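Local atomic coordinates of siroheme decarboxylase (Hydrogenobacter thermophilus, PDB entry 4CH7), a protein that catalyses the decarboxylation of siroheme to 12,18-didecarboxysiroheme, a step in heme d1 biosynthesis. Residues F105-P110 with S114-V119. Numbering follows the deposited sequence.
Sequences FTLAVP and SELEDV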
ATOM      1  N   PHE A 105      -7.918   5.148  -8.491  1.00 52.49           N
ATOM      2  CA  PHE A 105      -7.799   4.848  -7.073  1.00 46.74           C
ATOM      3  C   PHE A 105      -7.410   3.398  -6.811  1.00 51.08           C
ATOM      4  O   PHE A 105      -7.629   2.514  -7.644  1.00 53.06           O
ATOM      5  CB  PHE A 105      -9.070   5.234  -6.304  1.00 49.72           C
ATOM      6  CG  PHE A 105     -10.309   4.525  -6.762  1.00 49.97           C
ATOM      7  CD1 PHE A 105     -11.053   5.018  -7.825  1.00 50.04           C
ATOM      8  CD2 PHE A 105     -10.749   3.384  -6.107  1.00 55.62           C
ATOM      9  CE1 PHE A 105     -12.204   4.373  -8.243  1.00 55.61           C
ATOM     10  CE2 PHE A 105     -11.899   2.732  -6.515  1.00 52.09           C
ATOM     11  CZ  PHE A 105     -12.630   3.229  -7.584  1.00 52.86           C
ATOM     12  N   THR A 106      -6.806   3.172  -5.651  1.00 50.43           N
ATOM     13  CA  THR A 106      -6.456   1.829  -5.220  1.00 51.33           C
ATOM     14  C   THR A 106      -7.554   1.307  -4.308  1.00 55.16           C
ATOM     15  O   THR A 106      -7.877   1.930  -3.295  1.00 53.04           O
ATOM     16  CB  THR A 106      -5.110   1.804  -4.478  1.00 49.15           C
ATOM     17  OG1 THR A 106      -4.064   2.212  -5.369  1.00 55.85           O
ATOM     18  CG2 THR A 106      -4.815   0.404  -3.957  1.00 62.80           C
ATOM     19  N   LEU A 107      -8.140   0.174  -4.683  1.00 49.92           N
ATOM     20  CA  LEU A 107      -9.203  -0.427  -3.890  1.00 46.81           C
ATOM     21  C   LEU A 107      -8.743  -1.741  -3.289  1.00 48.21           C
ATOM     22  O   LEU A 107      -8.175  -2.581  -3.986  1.00 52.10           O
ATOM     23  CB  LEU A 107     -10.451  -0.661  -4.744  1.00 49.55           C
ATOM     24  CG  LEU A 107     -11.602  -1.423  -4.080  1.00 53.07           C
ATOM     25  CD1 LEU A 107     -12.107  -0.671  -2.862  1.00 53.99           C
ATOM     26  CD2 LEU A 107     -12.732  -1.661  -5.065  1.00 43.63           C
ATOM     27  N   ALA A 108      -8.980  -1.909  -1.991  1.00 45.73           N
ATOM     28  CA  ALA A 108      -8.716  -3.177  -1.319  1.00 49.67           C
ATOM     29  C   ALA A 108     -10.003  -3.678  -0.679  1.00 51.66           C
ATOM     30  O   ALA A 108     -10.654  -2.945   0.067  1.00 50.19           O
ATOM     31  CB  ALA A 108      -7.634  -3.011  -0.271  1.00 47.98           C
ATOM     32  N   VAL A 109     -10.369  -4.923  -0.968  1.00 51.06           N
ATOM     33  CA  VAL A 109     -11.615  -5.488  -0.461  1.00 50.79           C
ATOM     34  C   VAL A 109     -11.343  -6.673   0.465  1.00 56.55           C
ATOM     35  O   VAL A 109     -10.619  -7.596   0.094  1.00 57.81           O
ATOM     36  CB  VAL A 109     -12.543  -5.926  -1.617  1.00 46.39           C
ATOM     37  CG1 VAL A 109     -13.765  -6.655  -1.082  1.00 60.83           C
ATOM     38  CG2 VAL A 109     -12.964  -4.722  -2.448  1.00 45.01           C
ATOM     39  N   PRO A 110     -11.918  -6.641   1.681  1.00 57.07           N
ATOM     40  CA  PRO A 110     -11.805  -7.764   2.621  1.00 63.62           C
ATOM     41  C   PRO A 110     -12.456  -9.018   2.052  1.00 69.70           C
ATOM     42  O   PRO A 110     -13.369  -8.901   1.236  1.00 67.50           O
ATOM     43  CB  PRO A 110     -12.586  -7.273   3.848  1.00 66.17           C
ATOM     44  CG  PRO A 110     -13.507  -6.204   3.327  1.00 67.93           C
ATOM     45  CD  PRO A 110     -12.730  -5.539   2.229  1.00 60.54           C
ATOM     46  N   SER A 114     -17.765  -9.304  -0.665  1.00 67.48           N
ATOM     47  CA  SER A 114     -18.103  -9.164  -2.071  1.00 63.55           C
ATOM     48  C   SER A 114     -16.822  -9.283  -2.868  1.00 60.94           C
ATOM     49  O   SER A 114     -15.750  -8.905  -2.390  1.00 65.24           O
ATOM     50  CB  SER A 114     -18.740  -7.804  -2.339  1.00 67.68           C
ATOM     51  OG  SER A 114     -18.870  -7.567  -3.730  1.00 61.39           O
ATOM     52  N   GLU A 115     -16.920  -9.826  -4.075  1.00 61.34           N
ATOM     53  CA  GLU A 115     -15.773  -9.845  -4.967  1.00 50.12           C
ATOM     54  C   GLU A 115     -15.473  -8.411  -5.372  1.00 53.59           C
ATOM     55  O   GLU A 115     -16.384  -7.585  -5.456  1.00 50.98           O
ATOM     56  CB  GLU A 115     -16.053 -10.706  -6.196  1.00 58.75           C
ATOM     57  CG  GLU A 115     -16.283 -12.171  -5.872  1.00 52.20           C
ATOM     58  CD  GLU A 115     -16.760 -12.965  -7.065  1.00 66.13           C
ATOM     59  OE1 GLU A 115     -16.269 -12.713  -8.184  1.00 72.34           O
ATOM     60  OE2 GLU A 115     -17.629 -13.841  -6.881  1.00 57.66           O
ATOM     61  N   LEU A 116     -14.198  -8.119  -5.604  1.00 45.28           N
ATOM     62  CA  LEU A 116     -13.758  -6.776  -5.965  1.00 47.99           C
ATOM     63  C   LEU A 116     -14.497  -6.254  -7.198  1.00 43.94           C
ATOM     64  O   LEU A 116     -14.921  -5.099  -7.234  1.00 47.24           O
ATOM     65  CB  LEU A 116     -12.244  -6.764  -6.192  1.00 36.27           C
ATOM     66  CG  LEU A 116     -11.580  -5.425  -6.507  1.00 44.51           C
ATOM     67  CD1 LEU A 116     -10.286  -5.273  -5.730  1.00 46.96           C
ATOM     68  CD2 LEU A 116     -11.313  -5.311  -7.989  1.00 46.95           C
ATOM     69  N   GLU A 117     -14.652  -7.119  -8.199  1.00 42.33           N
ATOM     70  CA  GLU A 117     -15.345  -6.772  -9.439  1.00 47.33           C
ATOM     71  C   GLU A 117     -16.799  -6.360  -9.222  1.00 44.89           C
ATOM     72  O   GLU A 117     -17.325  -5.511  -9.946  1.00 45.10           O
ATOM     73  CB  GLU A 117     -15.290  -7.943 -10.422  1.00 52.11           C
ATOM     74  CG  GLU A 117     -14.032  -7.993 -11.276  1.00 56.27           C
ATOM     75  CD  GLU A 117     -12.810  -8.487 -10.523  1.00 48.60           C
ATOM     76  OE1 GLU A 117     -12.934  -8.861  -9.340  1.00 49.11           O
ATOM     77  OE2 GLU A 117     -11.719  -8.508 -11.125  1.00 54.86           O
ATOM     78  N   ASP A 118     -17.449  -6.975  -8.238  1.00 47.85           N
ATOM     79  CA  ASP A 118     -18.823  -6.624  -7.901  1.00 51.12           C
ATOM     80  C   ASP A 118     -18.864  -5.250  -7.235  1.00 55.00           C
ATOM     81  O   ASP A 118     -19.706  -4.413  -7.564  1.00 47.23           O
ATOM     82  CB  ASP A 118     -19.444  -7.676  -6.977  1.00 43.94           C
ATOM     83  CG  ASP A 118     -19.672  -9.006  -7.671  1.00 53.81           C
ATOM     84  OD1 ASP A 118     -20.179  -9.005  -8.813  1.00 54.39           O
ATOM     85  OD2 ASP A 118     -19.345 -10.052  -7.073  1.00 55.17           O
ATOM     86  N   VAL A 119     -17.946  -5.036  -6.296  1.00 48.49           N
ATOM     87  CA  VAL A 119     -17.822  -3.764  -5.588  1.00 49.52           C
ATOM     88  C   VAL A 119     -17.696  -2.579  -6.545  1.00 52.78           C
ATOM     89  O   VAL A 119     -18.402  -1.583  -6.397  1.00 58.57           O
ATOM     90  CB  VAL A 119     -16.621  -3.780  -4.617  1.00 55.36           C
ATOM     91  CG1 VAL A 119     -16.417  -2.420  -3.984  1.00 50.95           C
ATOM     92  CG2 VAL A 119     -16.817  -4.836  -3.544  1.00 54.81           C
TER
HETATM   93  O   HOH W   1     -14.837 -10.242  -0.156  1.00 63.34           O
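Val-109 sends its two methyls to different parts of segment 114-119. With CG1 anti to the backbone N (chi1 174°), that methyl comes within 3.3 Å of the carbonyl oxygen, O, of Ser-114, just ahead of the helix. CG2, anti instead to the carbonyl carbon, faces the first turn: it lies 4.1 Å from CA of Leu-116 and 4.0 Å from CG2 of Val-119, the two valine side chains running past one another in opposite senses. Two residues earlier on the same strand, Leu-107 also points at the helix, and its CD2 does the touching, 3.9 Å from Val-119 CG1, where the two side chains meet at a slant. The same methyl approaches CG of Leu-116, whose CD1 end turns toward the strand, 3.8 Å from the backbone O of Leu-107. These residues join strand 103-109 to helix 116-126 across the short connection 110-115, within the AsnC-like ligand-binding domain, a ferredoxin-like alpha+beta (beta-alpha-beta-beta-alpha-beta) arrangement whose strands join those of the second such domain in an antiparallel eight-stranded barrel. Phe-324 and Phe-328 of helix 323-335 add aromatic cover beside Val-109 and Val-119. At the N-cap, Glu-115 O accepts both Val-119 N and Ser-114 OG (3.0 Å); the hydroxyl stands 26° off the carbonyl plane. A water accepts from Ser-114 N at 3.1 Å.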